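Local atomic coordinates of lipid-transfer protein (Thermomonospora curvata, PDB entry 6OK1), a protein that belongs to the thiolase superfamily and is described as a lipid-transfer protein, although its precise function is not established. Residues A11-T16 with Q222-V227; Q28-A33 with Y108-E113; G50-T55 with C87-Q92; I292-F297 with Y344-N349. All coordinates share one frame; numbering follows the deposited sequence. Where two conformers were deposited one is given.

All four contacts are largely buried, yet their chemistry differs with their place in the fold. Contacts 1, 2 and 3 share one sheet in the N-terminal thiolase region: contact 1 pairs two of its antiparallel strands through backbone hydrogen bonds, whereas contacts 2 and 3 lay a helix on a strand through mainly aliphatic side-chain packing. Strand 104-112, seen in contact 2, runs beside strand 219-228 of contact 1 and strand 50-54 of contact 3. Contact 4 lies nearest the centre of the chain, within the C-terminal region. There two irregular segments meet through aromatic rings and a shared water, and Glu113 and Phe111 of contact 2 reach its His346.

Contact 1 of 4, residues A11-T16 with Q222-V227; sequences AGIGAT and QALVVV
Gln222 leans across the strand pair onto Ala15 and Gly14. Its CB touches Ile345, and with CG set opposite the backbone N (chi1 176°) the chain passes the carbonyl of Met348. A bend at chi2 (77°) then turns the amide along the seam between the strands. OE1 comes within 3.8 Å of Ala15 CB, and NE2 donates to Ala223 O at 3.2 Å in a fairly straight bond (161°) that lies almost in the plane of the amide. Because Gly14 N reaches the same Ala223 O at 3.1 Å from the opposite face of the carbonyl, two donors grip one oxygen, and the NE2 bond holds the glutamine amide in its rotation. Ala223 N returns the backbone bond to Gly14 O, 2.8 Å away. These are neighbouring antiparallel strands of the thiolase-fold sheet, and between these segments the regular pairing is interrupted where Ala11 and Gly12 both face Val225 in a classic beta bulge. Here Ala11 N gives to Val225 O at 2.9 Å, while Val225 N gives to Gly12 O at 2.8 Å. On the face that carries Gln222, the CG2 branch of Ile13 meets Leu224 CD2 at 3.8 Å. Helix 348-359 covers this face, touching Ile13, Gln222 and Leu224. At the bulge, Ala11 CB rests against Val227 CG2 at 4.0 Å, while on the other face Ala37 touches Ala223 and Val225.

Contact 2 of 4, residues Q28-A33 with Y108-E113; sequences QLACEA and YRAFNE
Asn112 OD1 takes a hydrogen bond from Ser22 OG and is also approached by the methyl CD1 of Leu29, 3.4 Å away. The amide is held at its second end too, since ND2 donates to Arg24 O, so the carboxamide that borders Leu29 has a defined rotation. Leu29 reaches it with CG beside its own backbone N (chi1 -62°) and an extended outer chain, which also sets CD1 3.6 Å from Phe111 O. Nearer the helix the packing is made of small groups. Leu29 CB lies 3.8 Å from Ala110 CB, and that same Ala110 methyl approaches Ala30 N to 3.4 Å. The two alanines allow the main chains to come close: their CA atoms are 5.0 Å apart, and the helix and strand axes approach to 7.2 Å. At the far end, Ala30 CB comes obliquely to the Tyr108 ring, 4.2 Å from CD2, while the phenol hydroxyl bonds to Ser59 O. Gln28 NE2 and Glu32 OE2, bonded at 3.0 Å one helical turn apart, occupy a side of the helix turned from the strand. Residues 28-33 cross residues 108-112 at 144°, seating helix 26-40 on strand 104-112, with strand 219-228 offering Ala223 to Ala33 and Tyr108, and helix 61-68 packing on the tyrosine ring from beyond.

Contact 3 of 4, residues G50-T55 with C87-Q92; sequences GLVTFT and CGTVQQ
Val52 and Thr89 are brought together by their first torsions: the valine points CG1 directly away from its backbone N (chi1 -175°), and the threonine turns OG1 between its N and carbonyl carbon (chi1 69°). The threonine hydroxyl is thereby returned to its own helix, where it bonds to Ala86 O one turn back, and CG2 is left to face the strand. The two side chains pass in opposite senses, with Val52 CG1 3.6 Å from Thr89 CB. The same CG1 methyl lies 3.9 Å from Gln92 CB, and CG2 flanks that carbon at 4.1 Å, so the valine fork spans one turn of the helix. Thr89 CG2 continues the line of contact toward Phe54, approaching CD1 obliquely at 3.8 Å and CE1 at 3.9 Å. It also sits 4.0 Å from Thr53 O. Only the aliphatic start of Gln92 is used here; its OE1 bonds to Ser77 OG, and its NE2 donates to Gln92 OE1 of the second subunit, which places this packing next to a subunit interface. Strand 50-54 lies between the parallel strands 75-79 and 104-112, and helix 86-98 connects those two in a beta-alpha-beta crossover. The helix therefore passes over the intervening strand, segment 87-92 running nearly antiparallel to strand 50-54, at 159°, with helix 348-359 beside it touching Phe54 and Thr89.

Contact 4 of 4, residues I292-F297 with Y344-N349; sequences ILYDHF and YIHGMN
Tyr294 lays the CE2 side of its ring against Gly347, 3.5 Å from CA, and its hydroxyl runs on to the next residue, with OH 3.4 Å from His346 CA. With CG swung away from the backbone N (chi1 -159°), the ring extends far enough for OH to arrive near the plane of the Tyr344 ring at its edge. One water joins the two phenols, lying 2.6 Å from Tyr294 OH and 2.6 Å from Tyr344 OH, so each hydroxyl has a partner at the contact. The close approach of Tyr294 is made to a type I' turn, Ile345 to Met348, closed by Met348 N donating to Ile345 O at 3.0 Å. Gly347 is both part of that turn and the N-cap of helix 348-359, in the C-terminal half of the thiolase fold. His296 runs beside Tyr344 in the same sense, with CB 3.6 Å from Tyr344 CE1 and the ring planes inclined at 32°. The imidazole is sandwiched within its own segment, Tyr294 CE1 over the rim of one face and Phe297 CD2 over the centre of the other. One face of the Tyr344 ring is covered by His346 CD2, 3.5 Å above its plane, and His346 NE2 is bonded to Glu113 OE2.

Contact 1 of 4, residues A11-T16 with Q222-V227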
loop_
_atom_site.group_PDB
_atom_site.type_symbol
_atom_site.label_atom_id
_atom_site.label_comp_id
_atom_site.label_asym_id
_atom_site.label_seq_id
_atom_site.Cartn_x
_atom_site.Cartn_y
_atom_site.Cartn_z
ATOM N N ALA A 11 8.424 -17.179 14.265
ATOM C CA ALA A 11 9.501 -18.120 14.477
ATOM C C ALA A 11 10.868 -17.510 14.279
ATOM O O ALA A 11 11.857 -18.100 14.719
ATOM C CB ALA A 11 9.355 -19.307 13.521
ATOM N N GLY A 12 10.944 -16.356 13.616
ATOM C CA GLY A 12 12.212 -15.717 13.351
ATOM C C GLY A 12 12.101 -14.216 13.444
ATOM O O GLY A 12 11.087 -13.632 13.042
ATOM N N ILE A 13 13.155 -13.606 13.986
ATOM C CA ILE A 13 13.345 -12.164 14.016
ATOM C C ILE A 13 14.741 -11.850 13.492
ATOM O O ILE A 13 15.703 -12.597 13.703
ATOM C CB ILE A 13 13.134 -11.567 15.429
ATOM C CG1 ILE A 13 14.181 -12.111 16.414
ATOM C CG2 ILE A 13 11.708 -11.868 15.904
ATOM C CD1 ILE A 13 14.051 -11.548 17.814
ATOM N N GLY A 14 14.849 -10.722 12.806
ATOM C CA GLY A 14 16.117 -10.306 12.249
ATOM C C GLY A 14 16.160 -8.810 12.108
ATOM O O GLY A 14 15.161 -8.178 11.751
ATOM N N ALA A 15 17.317 -8.229 12.382
ATOM C CA ALA A 15 17.461 -6.781 12.325
ATOM C C ALA A 15 18.874 -6.426 11.898
ATOM O O ALA A 15 19.818 -7.197 12.109
ATOM C CB ALA A 15 17.157 -6.146 13.685
ATOM N N THR A 16 19.000 -5.268 11.256
ATOM C CA THR A 16 20.286 -4.619 11.106
ATOM C C THR A 16 20.607 -3.944 12.421
ATOM O O THR A 16 19.772 -3.885 13.330
ATOM C CB THR A 16 20.273 -3.576 9.979
ATOM O OG1 THR A 16 19.441 -2.465 10.345
ATOM C CG2 THR A 16 19.760 -4.191 8.697
ATOM N N GLN A 222 14.119 -4.098 10.060
ATOM C CA GLN A 222 13.580 -5.114 10.957
ATOM C C GLN A 222 12.710 -6.066 10.154
ATOM O O GLN A 222 11.890 -5.623 9.339
ATOM C CB GLN A 222 12.748 -4.485 12.078
ATOM C CG GLN A 222 12.079 -5.468 13.005
ATOM C CD GLN A 222 13.049 -6.082 14.002
ATOM O OE1 GLN A 222 13.617 -5.383 14.845
ATOM N NE2 GLN A 222 13.200 -7.400 13.938
ATOM N N ALA A 223 12.854 -7.373 10.416
ATOM C CA ALA A 223 12.054 -8.383 9.731
ATOM C C ALA A 223 11.590 -9.437 10.723
ATOM O O ALA A 223 12.165 -9.601 11.795
ATOM C CB ALA A 223 12.831 -9.061 8.591
ATOM N N LEU A 224 10.489 -10.101 10.367
ATOM C CA LEU A 224 9.809 -11.081 11.214
ATOM C C LEU A 224 9.312 -12.202 10.312
ATOM O O LEU A 224 8.709 -11.914 9.280
ATOM C CB LEU A 224 8.607 -10.460 11.939
ATOM C CG LEU A 224 8.821 -9.132 12.671
ATOM C CD1 LEU A 224 7.514 -8.442 12.926
ATOM C CD2 LEU A 224 9.543 -9.339 13.996
ATOM N N VAL A 225 9.527 -13.465 10.713
ATOM C CA VAL A 225 9.102 -14.641 9.948
ATOM C C VAL A 225 7.893 -15.274 10.629
ATOM O O VAL A 225 7.953 -15.640 11.807
ATOM C CB VAL A 225 10.238 -15.672 9.826
ATOM C CG1 VAL A 225 9.732 -16.945 9.170
ATOM C CG2 VAL A 225 11.363 -15.092 9.004
ATOM N N VAL A 226 6.811 -15.441 9.873
ATOM C CA VAL A 226 5.563 -16.001 10.387
ATOM C C VAL A 226 5.313 -17.315 9.662
ATOM O O VAL A 226 5.413 -17.378 8.432
ATOM C CB VAL A 226 4.397 -15.011 10.183
ATOM C CG1 VAL A 226 3.037 -15.610 10.638
ATOM C CG2 VAL A 226 4.668 -13.705 10.957
ATOM N N VAL A 227 4.989 -18.365 10.425
ATOM C CA VAL A 227 4.660 -19.674 9.871
ATOM C C VAL A 227 3.472 -20.233 10.644
ATOM O O VAL A 227 3.011 -19.644 11.626
ATOM C CB VAL A 227 5.858 -20.651 9.952
ATOM C CG1 VAL A 227 6.982 -20.174 9.092
ATOM C CG2 VAL A 227 6.316 -20.781 11.377
#

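Contact 2 of 4, residues Q28-A33 with Y108-E113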
loop_
_atom_site.group_PDB
_atom_site.type_symbol
_atom_site.label_atom_id
_atom_site.label_comp_id
_atom_site.label_asym_id
_atom_site.label_seq_id
_atom_site.Cartn_x
_atom_site.Cartn_y
_atom_site.Cartn_z
ATOM N N GLN A 28 19.290 -2.584 0.759
ATOM C CA GLN A 28 20.256 -3.456 1.410
ATOM C C GLN A 28 19.844 -3.724 2.850
ATOM O O GLN A 28 19.944 -4.854 3.331
ATOM C CB GLN A 28 21.678 -2.864 1.344
ATOM C CG GLN A 28 22.687 -3.701 2.110
ATOM C CD GLN A 28 24.134 -3.497 1.665
ATOM O OE1 GLN A 28 24.420 -2.835 0.682
ATOM N NE2 GLN A 28 25.045 -4.085 2.406
ATOM N N LEU A 29 19.356 -2.705 3.554
ATOM C CA LEU A 29 18.924 -2.940 4.926
ATOM C C LEU A 29 17.781 -3.951 4.977
ATOM O O LEU A 29 17.739 -4.803 5.867
ATOM C CB LEU A 29 18.487 -1.627 5.566
ATOM C CG LEU A 29 19.552 -0.524 5.699
ATOM C CD1 LEU A 29 18.917 0.746 6.213
ATOM C CD2 LEU A 29 20.662 -0.992 6.661
ATOM N N ALA A 30 16.801 -3.807 4.079
ATOM C CA ALA A 30 15.686 -4.743 4.037
ATOM C C ALA A 30 16.182 -6.145 3.785
ATOM O O ALA A 30 15.778 -7.084 4.468
ATOM C CB ALA A 30 14.685 -4.334 2.968
ATOM N N CYS A 31 17.082 -6.301 2.815
ATOM C CA CYS A 31 17.591 -7.633 2.510
ATOM C C CYS A 31 18.361 -8.215 3.688
ATOM O O CYS A 31 18.214 -9.402 4.003
ATOM C CB CYS A 31 18.470 -7.579 1.268
ATOM S SG CYS A 31 17.544 -7.241 -0.218
ATOM N N GLU A 32 19.174 -7.404 4.360
ATOM C CA GLU A 32 19.906 -7.918 5.516
ATOM C C GLU A 32 18.953 -8.404 6.604
ATOM O O GLU A 32 19.125 -9.498 7.147
ATOM C CB GLU A 32 20.857 -6.865 6.084
ATOM C CG GLU A 32 22.062 -6.603 5.214
ATOM C CD GLU A 32 22.974 -5.531 5.776
ATOM O OE1 GLU A 32 22.943 -5.293 7.008
ATOM O OE2 GLU A 32 23.728 -4.933 4.979
ATOM N N ALA A 33 17.963 -7.586 6.957
ATOM C CA ALA A 33 17.041 -7.956 8.030
ATOM C C ALA A 33 16.238 -9.198 7.657
ATOM O O ALA A 33 16.043 -10.102 8.481
ATOM C CB ALA A 33 16.111 -6.765 8.331
ATOM N N TYR A 108 8.430 -6.962 6.940
ATOM C CA TYR A 108 9.652 -6.168 7.074
ATOM C C TYR A 108 9.392 -4.675 6.918
ATOM O O TYR A 108 8.375 -4.243 6.376
ATOM C CB TYR A 108 10.721 -6.609 6.052
ATOM C CG TYR A 108 10.344 -6.357 4.598
ATOM C CD1 TYR A 108 9.629 -7.292 3.885
ATOM C CD2 TYR A 108 10.716 -5.189 3.942
ATOM C CE1 TYR A 108 9.285 -7.062 2.556
ATOM C CE2 TYR A 108 10.359 -4.954 2.617
ATOM C CZ TYR A 108 9.659 -5.902 1.940
ATOM O OH TYR A 108 9.294 -5.709 0.645
ATOM N N ARG A 109 10.354 -3.887 7.401
ATOM C CA ARG A 109 10.406 -2.453 7.185
ATOM C C ARG A 109 11.865 -2.060 7.304
ATOM O O ARG A 109 12.536 -2.467 8.255
ATOM C CB ARG A 109 9.546 -1.695 8.211
ATOM C CG ARG A 109 9.390 -0.204 7.956
ATOM C CD ARG A 109 8.449 0.070 6.806
ATOM N NE ARG A 109 8.203 1.503 6.640
ATOM C CZ ARG A 109 8.856 2.314 5.820
ATOM N NH1 ARG A 109 9.817 1.872 5.006
ATOM N NH2 ARG A 109 8.538 3.613 5.809
ATOM N N ALA A 110 12.354 -1.280 6.352
ATOM C CA ALA A 110 13.722 -0.781 6.441
ATOM C C ALA A 110 13.828 0.589 5.797
ATOM O O ALA A 110 13.226 0.842 4.750
ATOM C CB ALA A 110 14.709 -1.752 5.774
ATOM N N PHE A 111 14.585 1.484 6.427
ATOM C CA PHE A 111 14.706 2.827 5.884
ATOM C C PHE A 111 15.938 3.525 6.437
ATOM O O PHE A 111 16.536 3.106 7.442
ATOM C CB PHE A 111 13.448 3.677 6.157
ATOM C CG PHE A 111 12.900 3.586 7.566
ATOM C CD1 PHE A 111 13.708 3.765 8.683
ATOM C CD2 PHE A 111 11.532 3.416 7.763
ATOM C CE1 PHE A 111 13.172 3.730 9.981
ATOM C CE2 PHE A 111 10.980 3.392 9.050
ATOM C CZ PHE A 111 11.813 3.539 10.168
ATOM N N ASN A 112 16.298 4.615 5.764
ATOM C CA ASN A 112 17.273 5.576 6.257
ATOM C C ASN A 112 16.566 6.875 6.621
ATOM O O ASN A 112 16.705 7.887 5.950
ATOM C CB ASN A 112 18.325 5.840 5.194
ATOM C CG ASN A 112 19.240 4.668 4.999
ATOM O OD1 ASN A 112 19.703 4.059 5.969
ATOM N ND2 ASN A 112 19.502 4.329 3.741
ATOM N N GLU A 113 15.786 6.852 7.689
ATOM C CA GLU A 113 15.043 8.045 8.068
ATOM C C GLU A 113 15.917 9.106 8.715
ATOM O O GLU A 113 15.548 10.273 8.683
ATOM C CB GLU A 113 13.891 7.699 9.025
ATOM C CG GLU A 113 12.671 7.124 8.354
ATOM C CD GLU A 113 11.379 7.608 8.968
ATOM O OE1 GLU A 113 10.490 7.979 8.186
ATOM O OE2 GLU A 113 11.244 7.618 10.214
#

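Contact 3 of 4, residues G50-T55 with C87-Q92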
loop_
_atom_site.group_PDB
_atom_site.type_symbol
_atom_site.label_atom_id
_atom_site.label_comp_id
_atom_site.label_asym_id
_atom_site.label_seq_id
_atom_site.Cartn_x
_atom_site.Cartn_y
_atom_site.Cartn_z
ATOM N N GLY A 50 5.702 -15.555 0.978
ATOM C CA GLY A 50 4.934 -14.340 1.213
ATOM C C GLY A 50 5.803 -13.231 1.764
ATOM O O GLY A 50 6.746 -13.470 2.532
ATOM N N LEU A 51 5.461 -11.990 1.385
ATOM C CA LEU A 51 6.136 -10.797 1.888
ATOM C C LEU A 51 5.109 -9.712 2.174
ATOM O O LEU A 51 4.256 -9.434 1.328
ATOM C CB LEU A 51 7.160 -10.250 0.885
ATOM C CG LEU A 51 8.450 -11.065 0.716
ATOM C CD1 LEU A 51 9.342 -10.480 -0.389
ATOM C CD2 LEU A 51 9.240 -11.178 2.010
ATOM N N VAL A 52 5.224 -9.080 3.340
ATOM C CA VAL A 52 4.324 -8.003 3.754
ATOM C C VAL A 52 5.166 -6.817 4.219
ATOM O O VAL A 52 6.126 -6.983 4.974
ATOM C CB VAL A 52 3.360 -8.458 4.869
ATOM C CG1 VAL A 52 2.366 -7.356 5.172
ATOM C CG2 VAL A 52 2.608 -9.762 4.462
ATOM N N THR A 53 4.817 -5.611 3.779
ATOM C CA THR A 53 5.498 -4.426 4.313
ATOM C C THR A 53 4.499 -3.273 4.365
ATOM O O THR A 53 3.283 -3.470 4.243
ATOM C CB THR A 53 6.775 -4.107 3.516
ATOM O OG1 THR A 53 7.487 -3.038 4.140
ATOM C CG2 THR A 53 6.488 -3.727 2.086
ATOM N N PHE A 54 5.015 -2.076 4.621
ATOM C CA PHE A 54 4.227 -0.856 4.708
ATOM C C PHE A 54 4.027 -0.253 3.319
ATOM O O PHE A 54 4.876 -0.393 2.437
ATOM C CB PHE A 54 4.937 0.202 5.559
ATOM C CG PHE A 54 5.080 -0.115 7.053
ATOM C CD1 PHE A 54 5.100 -1.428 7.570
ATOM C CD2 PHE A 54 5.267 0.950 7.932
ATOM C CE1 PHE A 54 5.297 -1.642 8.935
ATOM C CE2 PHE A 54 5.457 0.727 9.313
ATOM C CZ PHE A 54 5.447 -0.549 9.799
ATOM N N THR A 55 2.955 0.527 3.160
ATOM C CA THR A 55 2.737 1.172 1.856
ATOM C C THR A 55 3.935 2.028 1.443
ATOM O O THR A 55 4.308 2.060 0.256
ATOM C CB THR A 55 1.457 2.016 1.869
ATOM O OG1 THR A 55 1.419 2.823 3.050
ATOM C CG2 THR A 55 0.283 1.150 1.902
ATOM N N CYS A 87 1.771 -3.867 13.446
ATOM C CA CYS A 87 1.152 -5.121 13.866
ATOM C C CYS A 87 0.224 -5.674 12.783
ATOM O O CYS A 87 0.060 -6.897 12.668
ATOM C CB CYS A 87 0.410 -4.888 15.169
ATOM S SG CYS A 87 1.547 -4.635 16.563
ATOM N N GLY A 88 -0.351 -4.788 11.970
ATOM C CA GLY A 88 -1.124 -5.222 10.821
ATOM C C GLY A 88 -0.344 -6.072 9.839
ATOM O O GLY A 88 -0.913 -6.984 9.227
ATOM N N THR A 89 0.965 -5.818 9.676
ATOM C CA THR A 89 1.720 -6.660 8.750
ATOM C C THR A 89 1.752 -8.090 9.254
ATOM O O THR A 89 1.654 -9.049 8.475
ATOM C CB THR A 89 3.153 -6.155 8.516
ATOM O OG1 THR A 89 3.948 -6.313 9.699
ATOM C CG2 THR A 89 3.170 -4.719 8.008
ATOM N N VAL A 90 1.835 -8.255 10.577
ATOM C CA VAL A 90 1.812 -9.587 11.151
ATOM C C VAL A 90 0.411 -10.201 11.078
ATOM O O VAL A 90 0.282 -11.408 10.856
ATOM C CB VAL A 90 2.343 -9.543 12.590
ATOM C CG1 VAL A 90 2.214 -10.930 13.247
ATOM C CG2 VAL A 90 3.803 -9.100 12.596
ATOM N N GLN A 91 -0.651 -9.407 11.272
ATOM C CA GLN A 91 -1.999 -9.917 11.018
ATOM C C GLN A 91 -2.116 -10.457 9.601
ATOM O O GLN A 91 -2.646 -11.557 9.385
ATOM C CB GLN A 91 -3.065 -8.851 11.247
ATOM C CG GLN A 91 -4.456 -9.461 11.193
ATOM C CD GLN A 91 -5.525 -8.436 11.060
ATOM O OE1 GLN A 91 -5.455 -7.578 10.179
ATOM N NE2 GLN A 91 -6.534 -8.505 11.913
ATOM N N GLN A 92 -1.647 -9.677 8.613
ATOM C CA GLN A 92 -1.648 -10.127 7.222
ATOM C C GLN A 92 -1.009 -11.495 7.081
ATOM O O GLN A 92 -1.589 -12.407 6.482
ATOM C CB GLN A 92 -0.932 -9.101 6.343
ATOM C CG GLN A 92 -1.739 -7.859 6.026
ATOM C CD GLN A 92 -2.754 -8.131 4.934
ATOM O OE1 GLN A 92 -2.432 -8.776 3.931
ATOM N NE2 GLN A 92 -3.976 -7.720 5.144
#

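Contact 4 of 4, residues I292-F297 with Y344-N349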
loop_
_atom_site.group_PDB
_atom_site.type_symbol
_atom_site.label_atom_id
_atom_site.label_comp_id
_atom_site.label_asym_id
_atom_site.label_seq_id
_atom_site.Cartn_x
_atom_site.Cartn_y
_atom_site.Cartn_z
ATOM N N ILE A 292 4.232 -3.863 25.057
ATOM C CA ILE A 292 5.083 -3.053 24.202
ATOM C C ILE A 292 4.152 -1.993 23.619
ATOM O O ILE A 292 3.352 -2.298 22.730
ATOM C CB ILE A 292 5.764 -3.889 23.112
ATOM C CG1 ILE A 292 6.600 -5.044 23.698
ATOM C CG2 ILE A 292 6.601 -2.970 22.180
ATOM C CD1 ILE A 292 7.719 -4.635 24.624
ATOM N N LEU A 293 4.203 -0.771 24.169
ATOM C CA LEU A 293 3.242 0.287 23.870
ATOM C C LEU A 293 3.936 1.348 23.027
ATOM O O LEU A 293 4.912 1.968 23.469
ATOM C CB LEU A 293 2.654 0.884 25.153
ATOM C CG LEU A 293 1.866 -0.125 25.999
ATOM C CD1 LEU A 293 1.292 0.593 27.232
ATOM C CD2 LEU A 293 0.760 -0.811 25.175
ATOM N N TYR A 294 3.439 1.523 21.799
ATOM C CA TYR A 294 4.044 2.432 20.833
ATOM C C TYR A 294 4.221 3.817 21.430
ATOM O O TYR A 294 3.276 4.417 21.960
ATOM C CB TYR A 294 3.157 2.501 19.600
ATOM C CG TYR A 294 3.819 2.982 18.320
ATOM C CD1 TYR A 294 3.967 4.336 18.048
ATOM C CD2 TYR A 294 4.198 2.066 17.353
ATOM C CE1 TYR A 294 4.505 4.753 16.825
ATOM C CE2 TYR A 294 4.729 2.465 16.149
ATOM C CZ TYR A 294 4.869 3.805 15.884
ATOM O OH TYR A 294 5.402 4.184 14.673
ATOM N N ASP A 295 5.425 4.348 21.272
ATOM C CA ASP A 295 5.883 5.453 22.095
ATOM C C ASP A 295 6.821 6.354 21.308
ATOM O O ASP A 295 7.839 6.814 21.833
ATOM C CB ASP A 295 6.584 4.937 23.343
ATOM C CG ASP A 295 7.835 4.166 23.014
ATOM O OD1 ASP A 295 7.806 3.423 22.017
ATOM O OD2 ASP A 295 8.829 4.303 23.754
ATOM N N HIS A 296 6.498 6.630 20.038
ATOM C CA HIS A 296 7.295 7.628 19.319
ATOM C C HIS A 296 7.141 8.998 19.954
ATOM O O HIS A 296 8.078 9.801 19.921
ATOM C CB HIS A 296 6.980 7.666 17.832
ATOM C CG HIS A 296 5.583 8.056 17.491
ATOM N ND1 HIS A 296 4.510 7.813 18.319
ATOM C CD2 HIS A 296 5.078 8.665 16.387
ATOM C CE1 HIS A 296 3.400 8.227 17.729
ATOM N NE2 HIS A 296 3.720 8.761 16.565
ATOM N N PHE A 297 6.010 9.231 20.619
ATOM C CA PHE A 297 5.804 10.342 21.541
ATOM C C PHE A 297 5.222 9.767 22.823
ATOM O O PHE A 297 4.385 8.860 22.780
ATOM C CB PHE A 297 4.855 11.395 20.940
ATOM C CG PHE A 297 5.382 12.011 19.684
ATOM C CD1 PHE A 297 6.335 13.016 19.736
ATOM C CD2 PHE A 297 4.959 11.555 18.444
ATOM C CE1 PHE A 297 6.843 13.564 18.573
ATOM C CE2 PHE A 297 5.472 12.105 17.292
ATOM C CZ PHE A 297 6.398 13.110 17.357
ATOM N N TYR A 344 13.539 4.043 16.349
ATOM C CA TYR A 344 12.250 4.327 15.711
ATOM C C TYR A 344 12.192 3.571 14.383
ATOM O O TYR A 344 12.456 4.119 13.316
ATOM C CB TYR A 344 12.093 5.828 15.506
ATOM C CG TYR A 344 10.747 6.324 15.014
ATOM C CD1 TYR A 344 9.556 5.674 15.336
ATOM C CD2 TYR A 344 10.681 7.466 14.242
ATOM C CE1 TYR A 344 8.323 6.179 14.883
ATOM C CE2 TYR A 344 9.470 7.976 13.795
ATOM C CZ TYR A 344 8.296 7.323 14.128
ATOM O OH TYR A 344 7.102 7.846 13.694
ATOM N N ILE A 345 11.840 2.280 14.456
ATOM C CA ILE A 345 11.607 1.506 13.244
ATOM C C ILE A 345 10.096 1.332 13.067
ATOM O O ILE A 345 9.601 0.251 12.711
ATOM C CB ILE A 345 12.343 0.157 13.285
ATOM C CG1 ILE A 345 13.754 0.333 13.881
ATOM C CG2 ILE A 345 12.414 -0.412 11.883
ATOM C CD1 ILE A 345 14.688 1.263 13.070
ATOM N N HIS A 346 9.368 2.429 13.293
ATOM C CA HIS A 346 7.917 2.498 13.125
ATOM C C HIS A 346 7.236 1.263 13.715
ATOM O O HIS A 346 6.314 0.694 13.107
ATOM C CB HIS A 346 7.561 2.696 11.652
ATOM C CG HIS A 346 8.030 4.003 11.091
ATOM N ND1 HIS A 346 7.602 4.486 9.872
ATOM C CD2 HIS A 346 8.892 4.927 11.580
ATOM C CE1 HIS A 346 8.179 5.654 9.638
ATOM N NE2 HIS A 346 8.969 5.940 10.656
ATOM N N GLY A 347 7.668 0.872 14.926
ATOM C CA GLY A 347 7.013 -0.143 15.736
ATOM C C GLY A 347 7.490 -1.561 15.509
ATOM O O GLY A 347 7.257 -2.430 16.358
ATOM N N MET A 348 8.157 -1.818 14.386
ATOM C CA MET A 348 8.517 -3.190 14.052
ATOM C C MET A 348 9.493 -3.787 15.047
ATOM O O MET A 348 9.394 -4.979 15.380
ATOM C CB MET A 348 9.084 -3.230 12.641
ATOM C CG MET A 348 8.056 -2.890 11.599
ATOM S SD MET A 348 6.699 -4.121 11.444
ATOM C CE MET A 348 7.433 -5.339 10.364
ATOM N N ASN A 349 10.448 -2.986 15.531
ATOM C CA ASN A 349 11.381 -3.486 16.526
ATOM C C ASN A 349 10.695 -3.783 17.858
ATOM O O ASN A 349 11.178 -4.628 18.607
ATOM C CB ASN A 349 12.565 -2.518 16.715
ATOM C CG ASN A 349 12.135 -1.087 17.024
ATOM O OD1 ASN A 349 11.226 -0.557 16.407
ATOM N ND2 ASN A 349 12.828 -0.444 17.970
HETATM O O HOH W 1 4.832 6.637 13.868
#